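PDB 5ZB9: DNA damage response protein Rtt109, putative, which probably catalyses the transfer of acetyl groups from acetyl-CoA to lysine side chains of histones, histone H3 in particular, in response to DNA damage. Local coordinates for residues D95-L100 with Q434-K439; V132-S137 with L321-P326; E181-S186 with K200-A205. All coordinates share one frame; numbering follows the deposited sequence. Where two conformers were deposited one is given.

Interaction 1: residues D95-L100 with Q434-K439; sequences DSTGYL and QDFNTK
Y99 reaches the 434-439 loop with its hydroxyl, which donates a hydrogen bond to the carbonyl O of F436; the modelled 2.5 Å from Y99 OH to F436 O is very short and doubtful as a measure of the bond's strength. The accepting oxygen lies at the edge of the phenol ring, in its plane. The carbonyl of N437 also approaches that edge, with its O 3.1 Å from Y99 OH. The backbone of K439 approaches the ring obliquely near CE1, its N 3.6 Å from Y99 CE1, while the lysine chain leads away. Tyrosine suits this place because its long, flat ring spans the distance between two loops and still ends in a donor for a turning backbone. Its CG stands opposite the carbonyl carbon (chi1 -64°), sending the ring across to the loop. Nearer the strand, T97 meets the F436 ring at an oblique angle, T97 CG2 to F436 CD2 4.2 Å, and OG1 of T97 bonds to the carbonyl of I72. Between T97 and Y99, G98 turns the chain with a positive phi (100°) that a side chain would hinder. Farther out, F148 packs edge-to-face with F436, and T438 is the N-cap of helix 439-457, its OG1 accepting from K441 N. The contact thus ties that helix's N-terminus to the loop leaving strand 86-96, beside S96, which binds coenzyme A in another structure of this protein; none is bound here.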
loop_
_atom_site.group_PDB
_atom_site.type_symbol
_atom_site.label_atom_id
_atom_site.label_comp_id
_atom_site.label_asym_id
_atom_site.label_seq_id
_atom_site.Cartn_x
_atom_site.Cartn_y
_atom_site.Cartn_z
ATOM N N ASP A 95 0.140 -9.587 -7.144
ATOM C CA ASP A 95 0.715 -10.770 -7.762
ATOM C C ASP A 95 0.522 -10.726 -9.262
ATOM O O ASP A 95 -0.350 -10.019 -9.762
ATOM C CB ASP A 95 0.086 -12.042 -7.188
ATOM C CG ASP A 95 1.075 -13.204 -7.113
ATOM O OD1 ASP A 95 2.217 -13.058 -7.610
ATOM O OD2 ASP A 95 0.705 -14.262 -6.555
ATOM N N SER A 96 1.352 -11.471 -9.979
ATOM C CA SER A 96 1.181 -11.644 -11.415
ATOM C C SER A 96 0.851 -13.098 -11.671
ATOM O O SER A 96 0.943 -13.921 -10.767
ATOM C CB SER A 96 2.435 -11.242 -12.177
ATOM O OG SER A 96 3.500 -12.105 -11.830
ATOM N N THR A 97 0.464 -13.419 -12.897
ATOM C CA THR A 97 0.108 -14.793 -13.220
ATOM C C THR A 97 1.201 -15.432 -14.060
ATOM O O THR A 97 1.386 -16.642 -14.040
ATOM C CB THR A 97 -1.227 -14.869 -13.964
ATOM O OG1 THR A 97 -1.180 -14.017 -15.115
ATOM C CG2 THR A 97 -2.354 -14.427 -13.062
ATOM N N GLY A 98 1.929 -14.601 -14.793
ATOM C CA GLY A 98 3.010 -15.080 -15.624
ATOM C C GLY A 98 2.613 -15.199 -17.079
ATOM O O GLY A 98 3.380 -15.717 -17.888
ATOM N N TYR A 99 1.420 -14.711 -17.419
ATOM C CA TYR A 99 0.905 -14.847 -18.784
ATOM C C TYR A 99 1.002 -13.565 -19.598
ATOM O O TYR A 99 0.486 -13.489 -20.710
ATOM C CB TYR A 99 -0.540 -15.353 -18.748
ATOM C CG TYR A 99 -0.600 -16.737 -18.165
ATOM C CD1 TYR A 99 -0.135 -17.833 -18.887
ATOM C CD2 TYR A 99 -1.062 -16.949 -16.874
ATOM C CE1 TYR A 99 -0.160 -19.105 -18.350
ATOM C CE2 TYR A 99 -1.087 -18.218 -16.327
ATOM C CZ TYR A 99 -0.634 -19.292 -17.072
ATOM O OH TYR A 99 -0.658 -20.555 -16.532
ATOM N N LEU A 100 1.691 -12.570 -19.051
ATOM C CA LEU A 100 1.885 -11.305 -19.744
ATOM C C LEU A 100 2.597 -11.494 -21.083
ATOM O O LEU A 100 2.411 -10.698 -22.008
ATOM C CB LEU A 100 2.670 -10.335 -18.861
ATOM C CG LEU A 100 3.053 -8.982 -19.463
ATOM C CD1 LEU A 100 1.819 -8.245 -19.964
ATOM C CD2 LEU A 100 3.821 -8.147 -18.448
ATOM N N GLN A 434 -9.509 -20.350 -7.965
ATOM C CA GLN A 434 -9.375 -20.740 -9.365
ATOM C C GLN A 434 -8.003 -21.326 -9.654
ATOM O O GLN A 434 -7.191 -21.487 -8.750
ATOM C CB GLN A 434 -9.648 -19.550 -10.287
ATOM C CG GLN A 434 -11.001 -18.912 -10.054
ATOM C CD GLN A 434 -12.149 -19.898 -10.200
ATOM O OE1 GLN A 434 -12.241 -20.607 -11.198
ATOM N NE2 GLN A 434 -13.028 -19.944 -9.206
ATOM N N ASP A 435 -7.756 -21.636 -10.924
ATOM C CA ASP A 435 -6.511 -22.282 -11.312
ATOM C C ASP A 435 -5.810 -21.510 -12.422
ATOM O O ASP A 435 -6.433 -21.062 -13.380
ATOM C CB ASP A 435 -6.765 -23.730 -11.746
ATOM C CG ASP A 435 -7.070 -24.651 -10.569
ATOM O OD1 ASP A 435 -6.700 -24.307 -9.424
ATOM O OD2 ASP A 435 -7.671 -25.726 -10.790
ATOM N N PHE A 436 -4.499 -21.337 -12.273
ATOM C CA PHE A 436 -3.724 -20.563 -13.247
ATOM C C PHE A 436 -2.445 -21.281 -13.668
ATOM O O PHE A 436 -1.518 -20.658 -14.196
ATOM C CB PHE A 436 -3.396 -19.170 -12.683
ATOM C CG PHE A 436 -4.617 -18.329 -12.423
ATOM C CD1 PHE A 436 -5.255 -18.371 -11.191
ATOM C CD2 PHE A 436 -5.150 -17.527 -13.427
ATOM C CE1 PHE A 436 -6.391 -17.621 -10.961
ATOM C CE2 PHE A 436 -6.286 -16.775 -13.206
ATOM C CZ PHE A 436 -6.909 -16.819 -11.971
ATOM N N ASN A 437 -2.418 -22.594 -13.453
ATOM C CA ASN A 437 -1.261 -23.426 -13.790
ATOM C C ASN A 437 -0.865 -23.408 -15.259
ATOM O O ASN A 437 0.320 -23.360 -15.583
ATOM C CB ASN A 437 -1.525 -24.864 -13.377
ATOM C CG ASN A 437 -1.665 -25.012 -11.889
ATOM O OD1 ASN A 437 -2.769 -24.993 -11.344
ATOM N ND2 ASN A 437 -0.537 -25.152 -11.213
ATOM N N THR A 438 -1.852 -23.475 -16.146
ATOM C CA THR A 438 -1.578 -23.470 -17.581
ATOM C C THR A 438 -2.339 -22.347 -18.268
ATOM O O THR A 438 -3.287 -21.794 -17.703
ATOM C CB THR A 438 -1.965 -24.803 -18.242
ATOM O OG1 THR A 438 -3.393 -24.909 -18.304
ATOM C CG2 THR A 438 -1.401 -25.977 -17.454
ATOM N N LYS A 439 -1.924 -22.019 -19.484
ATOM C CA LYS A 439 -2.592 -20.992 -20.272
ATOM C C LYS A 439 -4.094 -21.241 -20.363
ATOM O O LYS A 439 -4.899 -20.345 -20.093
ATOM C CB LYS A 439 -1.991 -20.923 -21.675
ATOM C CG LYS A 439 -2.712 -19.977 -22.604
ATOM C CD LYS A 439 -1.963 -19.784 -23.911
ATOM C CE LYS A 439 -1.913 -21.071 -24.726
ATOM N NZ LYS A 439 -1.187 -20.877 -26.020
#

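Interaction 2: residues V132-S137 with L321-P326; sequences VRLMVS and LVINPP
L134 and I323 pair through both of their backbone groups, L134 N to I323 O at 3.2 Å and I323 N to L134 O at 2.8 Å. V136 and L321 repeat this, with V136 N to L321 O at 2.8 Å and L321 N to V136 O at 2.7 Å. Between them lies the non-hydrogen-bonded pair of M135 and V322, where M135 CA instead gives a C-H...O contact to L321 O. These bonds join strands 133-140 and 317-324 as antiparallel neighbours inside the mixed central sheet, with strand 86-96 running parallel to 133-140 on its far side.

Among apolar contacts, L134 CD2 lies 4.1 Å from I323 CD1, the two chains side by side, and V136 packs CB to CB on L321. Branched aliphatics fit this face because V124 of helix 111-127 covers L134, V136 and I323. The side chain of V322, on the face of M135, crosses that of R133 obliquely, V322 CG1 touching R133 CD.

The polar contact is at the strand ends. R133 bends at chi3 (-81°), bringing NE to 2.7 Å from N324 OD1, in the carbonyl plane, while its guanidinium and the amide stand almost perpendicular (87°). R133 NH2 adds a weak bond to the same oxygen and reaches V332 O, and N324 ND2 donates to Q243 OE1 and E183 OE2.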
loop_
_atom_site.group_PDB
_atom_site.type_symbol
_atom_site.label_atom_id
_atom_site.label_comp_id
_atom_site.label_asym_id
_atom_site.label_seq_id
_atom_site.Cartn_x
_atom_site.Cartn_y
_atom_site.Cartn_z
ATOM N N VAL A 132 -5.578 17.339 5.271
ATOM C CA VAL A 132 -5.350 16.062 5.946
ATOM C C VAL A 132 -4.166 15.290 5.364
ATOM O O VAL A 132 -4.135 14.982 4.172
ATOM C CB VAL A 132 -6.598 15.171 5.880
ATOM C CG1 VAL A 132 -6.310 13.802 6.498
ATOM C CG2 VAL A 132 -7.768 15.854 6.574
ATOM N N ARG A 133 -3.194 14.985 6.218
ATOM C CA ARG A 133 -2.041 14.175 5.836
ATOM C C ARG A 133 -2.465 12.840 5.206
ATOM O O ARG A 133 -3.400 12.184 5.684
ATOM C CB ARG A 133 -1.149 13.929 7.058
ATOM C CG ARG A 133 0.143 13.199 6.754
ATOM C CD ARG A 133 1.091 13.217 7.940
ATOM N NE ARG A 133 1.820 14.477 8.036
ATOM C CZ ARG A 133 1.839 15.254 9.114
ATOM N NH1 ARG A 133 1.166 14.901 10.201
ATOM N NH2 ARG A 133 2.535 16.384 9.105
ATOM N N LEU A 134 -1.797 12.461 4.117
ATOM C CA LEU A 134 -2.062 11.189 3.447
ATOM C C LEU A 134 -0.788 10.346 3.338
ATOM O O LEU A 134 0.292 10.855 3.020
ATOM C CB LEU A 134 -2.654 11.416 2.057
ATOM C CG LEU A 134 -3.078 10.153 1.297
ATOM C CD1 LEU A 134 -4.304 10.446 0.465
ATOM C CD2 LEU A 134 -1.961 9.599 0.407
ATOM N N MET A 135 -0.928 9.049 3.588
ATOM C CA MET A 135 0.203 8.133 3.563
ATOM C C MET A 135 -0.021 6.953 2.615
ATOM O O MET A 135 -1.098 6.350 2.599
ATOM C CB MET A 135 0.480 7.614 4.973
ATOM C CG MET A 135 1.539 6.544 5.028
ATOM S SD MET A 135 2.034 6.139 6.709
ATOM C CE MET A 135 0.668 5.113 7.238
ATOM N N VAL A 136 0.992 6.640 1.814
ATOM C CA VAL A 136 1.002 5.391 1.068
ATOM C C VAL A 136 1.988 4.459 1.743
ATOM O O VAL A 136 3.117 4.845 2.033
ATOM C CB VAL A 136 1.386 5.580 -0.410
ATOM C CG1 VAL A 136 1.393 4.234 -1.134
ATOM C CG2 VAL A 136 0.429 6.538 -1.080
ATOM N N SER A 137 1.561 3.232 2.001
ATOM C CA SER A 137 2.383 2.321 2.760
ATOM C C SER A 137 2.298 0.894 2.224
ATOM O O SER A 137 1.306 0.503 1.607
ATOM C CB SER A 137 1.972 2.363 4.240
ATOM O OG SER A 137 2.843 1.577 5.043
ATOM N N LEU A 321 5.253 6.452 2.215
ATOM C CA LEU A 321 5.296 7.694 1.475
ATOM C C LEU A 321 4.364 8.670 2.171
ATOM O O LEU A 321 3.149 8.452 2.208
ATOM C CB LEU A 321 4.886 7.485 0.018
ATOM C CG LEU A 321 4.667 8.775 -0.775
ATOM C CD1 LEU A 321 5.979 9.554 -0.924
ATOM C CD2 LEU A 321 4.049 8.462 -2.125
ATOM N N VAL A 322 4.923 9.723 2.755
ATOM C CA VAL A 322 4.095 10.665 3.508
ATOM C C VAL A 322 3.910 11.972 2.742
ATOM O O VAL A 322 4.881 12.691 2.450
ATOM C CB VAL A 322 4.686 10.967 4.903
ATOM C CG1 VAL A 322 3.787 11.928 5.668
ATOM C CG2 VAL A 322 4.878 9.676 5.688
ATOM N N ILE A 323 2.651 12.263 2.421
ATOM C CA ILE A 323 2.285 13.427 1.624
ATOM C C ILE A 323 1.625 14.510 2.479
ATOM O O ILE A 323 0.599 14.275 3.118
ATOM C CB ILE A 323 1.333 13.035 0.475
ATOM C CG1 ILE A 323 2.045 12.094 -0.502
ATOM C CG2 ILE A 323 0.795 14.278 -0.238
ATOM C CD1 ILE A 323 1.131 11.432 -1.510
ATOM N N ASN A 324 2.219 15.698 2.489
ATOM C CA ASN A 324 1.648 16.811 3.239
ATOM C C ASN A 324 1.022 17.812 2.290
ATOM O O ASN A 324 1.724 18.485 1.538
ATOM C CB ASN A 324 2.708 17.478 4.118
ATOM C CG ASN A 324 3.238 16.544 5.189
ATOM O OD1 ASN A 324 2.524 16.196 6.124
ATOM N ND2 ASN A 324 4.493 16.122 5.052
ATOM N N PRO A 325 -0.315 17.901 2.316
ATOM C CA PRO A 325 -1.094 18.747 1.411
ATOM C C PRO A 325 -0.892 20.233 1.731
ATOM O O PRO A 325 -0.344 20.546 2.793
ATOM C CB PRO A 325 -2.529 18.299 1.686
ATOM C CG PRO A 325 -2.510 17.959 3.129
ATOM C CD PRO A 325 -1.173 17.283 3.343
ATOM N N PRO A 326 -1.310 21.134 0.823
ATOM C CA PRO A 326 -1.118 22.563 1.085
ATOM C C PRO A 326 -1.751 22.998 2.404
ATOM O O PRO A 326 -2.899 22.652 2.688
ATOM C CB PRO A 326 -1.806 23.234 -0.109
ATOM C CG PRO A 326 -1.749 22.213 -1.198
ATOM C CD PRO A 326 -1.924 20.896 -0.499
#

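Interaction 3: residues E181-S186 with K200-A205; sequences EPETGS and KSSATA
E183 lays its carboxylate across the start of strand 202-208, where two hydroxyls receive it, one at each oxygen. T204 crosses it obliquely, and its OG1 donates to the anti lone pair of E183 OE1, the one directed away from the other oxygen, at 2.6 Å. S202 OG donates to E183 OE2 at 2.8 Å, also from the anti side but tilted 25° out of the carboxylate plane. Beyond CB the glutamate chain is extended (chi2 -179°), giving it the length to reach both residues, and the two donors two positions apart on the strand fix the group's rotation. OE2 takes a further bond from N324 ND2, so three donors would be expected to favour the ionised form of this buried acid. A water accepts from E183 N and donates to T204 OG1, closing a loop round the same side chain.

E181 uses its main chain instead: its N bonds to S201 O at 2.8 Å, and A203 N returns a bond to E181 O at 3.1 Å, making a single bridge opposite S202. E181 CG lies 3.5 Å from CD of K200, a poorly ordered residue, so this oblique packing is less certain. Their charged ends stay apart, K200 NZ bonding to Q196 O.

Together these bonds fasten the loop between helices 162-177 and 193-198 to the first residues of strand 202-208, on the side away from 317-324, where 235-236 pairs farther along; L177 of helix 162-177 packs on A203 and A205.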
loop_
_atom_site.group_PDB
_atom_site.type_symbol
_atom_site.label_atom_id
_atom_site.label_comp_id
_atom_site.label_asym_id
_atom_site.label_seq_id
_atom_site.Cartn_x
_atom_site.Cartn_y
_atom_site.Cartn_z
ATOM N N GLU A 181 6.357 18.485 -3.806
ATOM C CA GLU A 181 7.505 19.328 -3.493
ATOM C C GLU A 181 8.436 18.676 -2.476
ATOM O O GLU A 181 7.981 17.961 -1.580
ATOM C CB GLU A 181 7.034 20.686 -2.971
ATOM C CG GLU A 181 6.365 21.531 -4.029
ATOM C CD GLU A 181 7.225 21.685 -5.269
ATOM O OE1 GLU A 181 8.312 22.299 -5.170
ATOM O OE2 GLU A 181 6.821 21.179 -6.340
ATOM N N PRO A 182 9.747 18.917 -2.618
ATOM C CA PRO A 182 10.726 18.448 -1.631
ATOM C C PRO A 182 10.468 19.043 -0.256
ATOM O O PRO A 182 9.831 20.087 -0.142
ATOM C CB PRO A 182 12.065 18.940 -2.192
ATOM C CG PRO A 182 11.827 19.098 -3.648
ATOM C CD PRO A 182 10.396 19.547 -3.780
ATOM N N GLU A 183 10.954 18.376 0.781
ATOM C CA GLU A 183 10.825 18.882 2.141
ATOM C C GLU A 183 12.201 18.976 2.800
ATOM O O GLU A 183 13.171 18.379 2.330
ATOM C CB GLU A 183 9.888 17.991 2.954
ATOM C CG GLU A 183 8.531 17.798 2.297
ATOM C CD GLU A 183 7.581 16.935 3.119
ATOM O OE1 GLU A 183 7.979 15.812 3.510
ATOM O OE2 GLU A 183 6.435 17.382 3.370
ATOM N N THR A 184 12.275 19.717 3.899
ATOM C CA THR A 184 13.551 20.061 4.505
ATOM C C THR A 184 13.889 19.231 5.734
ATOM O O THR A 184 15.061 19.040 6.056
ATOM C CB THR A 184 13.571 21.533 4.895
ATOM O OG1 THR A 184 12.287 21.886 5.425
ATOM C CG2 THR A 184 13.861 22.389 3.675
ATOM N N GLY A 185 12.869 18.741 6.428
ATOM C CA GLY A 185 13.104 17.952 7.623
ATOM C C GLY A 185 12.150 18.291 8.751
ATOM O O GLY A 185 12.022 19.455 9.142
ATOM N N SER A 186 11.484 17.260 9.268
ATOM C CA SER A 186 10.487 17.406 10.327
ATOM C C SER A 186 11.083 18.058 11.573
ATOM O O SER A 186 10.769 19.208 11.888
ATOM C CB SER A 186 9.878 16.041 10.681
ATOM O OG SER A 186 10.873 15.100 11.054
ATOM N N LYS A 200 2.212 24.578 -0.962
ATOM C CA LYS A 200 2.287 23.540 -1.989
ATOM C C LYS A 200 2.203 22.136 -1.393
ATOM O O LYS A 200 2.529 21.927 -0.225
ATOM C CB LYS A 200 3.583 23.692 -2.790
ATOM C CG LYS A 200 4.801 23.986 -1.920
ATOM C CD LYS A 200 5.870 24.746 -2.695
ATOM C CE LYS A 200 5.293 25.982 -3.381
ATOM N NZ LYS A 200 4.643 26.918 -2.415
ATOM N N SER A 201 1.752 21.180 -2.199
ATOM C CA SER A 201 1.705 19.784 -1.776
ATOM C C SER A 201 3.111 19.184 -1.785
ATOM O O SER A 201 3.809 19.224 -2.811
ATOM C CB SER A 201 0.776 18.981 -2.680
ATOM O OG SER A 201 -0.250 18.366 -1.923
ATOM N N SER A 202 3.533 18.641 -0.646
ATOM C CA SER A 202 4.893 18.118 -0.529
ATOM C C SER A 202 4.929 16.690 0.006
ATOM O O SER A 202 3.939 16.197 0.553
ATOM C CB SER A 202 5.735 19.036 0.362
ATOM O OG SER A 202 5.167 19.149 1.651
ATOM N N ALA A 203 6.079 16.033 -0.146
ATOM C CA ALA A 203 6.195 14.624 0.221
ATOM C C ALA A 203 7.630 14.149 0.399
ATOM O O ALA A 203 8.559 14.657 -0.234
ATOM C CB ALA A 203 5.503 13.759 -0.821
ATOM N N THR A 204 7.786 13.145 1.259
ATOM C CA THR A 204 9.047 12.435 1.446
ATOM C C THR A 204 8.744 10.936 1.531
ATOM O O THR A 204 7.673 10.538 2.011
ATOM C CB THR A 204 9.795 12.914 2.728
ATOM O OG1 THR A 204 9.977 14.335 2.678
ATOM C CG2 THR A 204 11.172 12.240 2.870
ATOM N N ALA A 205 9.670 10.108 1.053
ATOM C CA ALA A 205 9.529 8.657 1.150
ATOM C C ALA A 205 10.454 8.111 2.230
ATOM O O ALA A 205 11.625 8.504 2.313
ATOM C CB ALA A 205 9.824 8.001 -0.190
HETATM O O HOH W 1 11.310 15.464 0.344
#

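Interaction 2 is the buried core of the set, held by regular backbone pairing and aliphatic packing. Interactions 1 and 3 are partly buried: interaction 1 joins two loops by a tyrosine hydroxyl bonded to one backbone carbonyl, with apolar packing of T97 on F436, while interaction 3 sets a loop on the start of a strand, with hydroxyls gathered round a carboxylate. Interactions 2 and 3 touch, because strands 317-324 and 202-208 are neighbours in one sheet: N324 N probably donates a hydrogen bond to S202 O, at 2.6 Å, and the N324 side chain links both contacts. Interaction 1 also reaches that sheet, through strand 86-96, but its centre is about 34 Å from that of interaction 2.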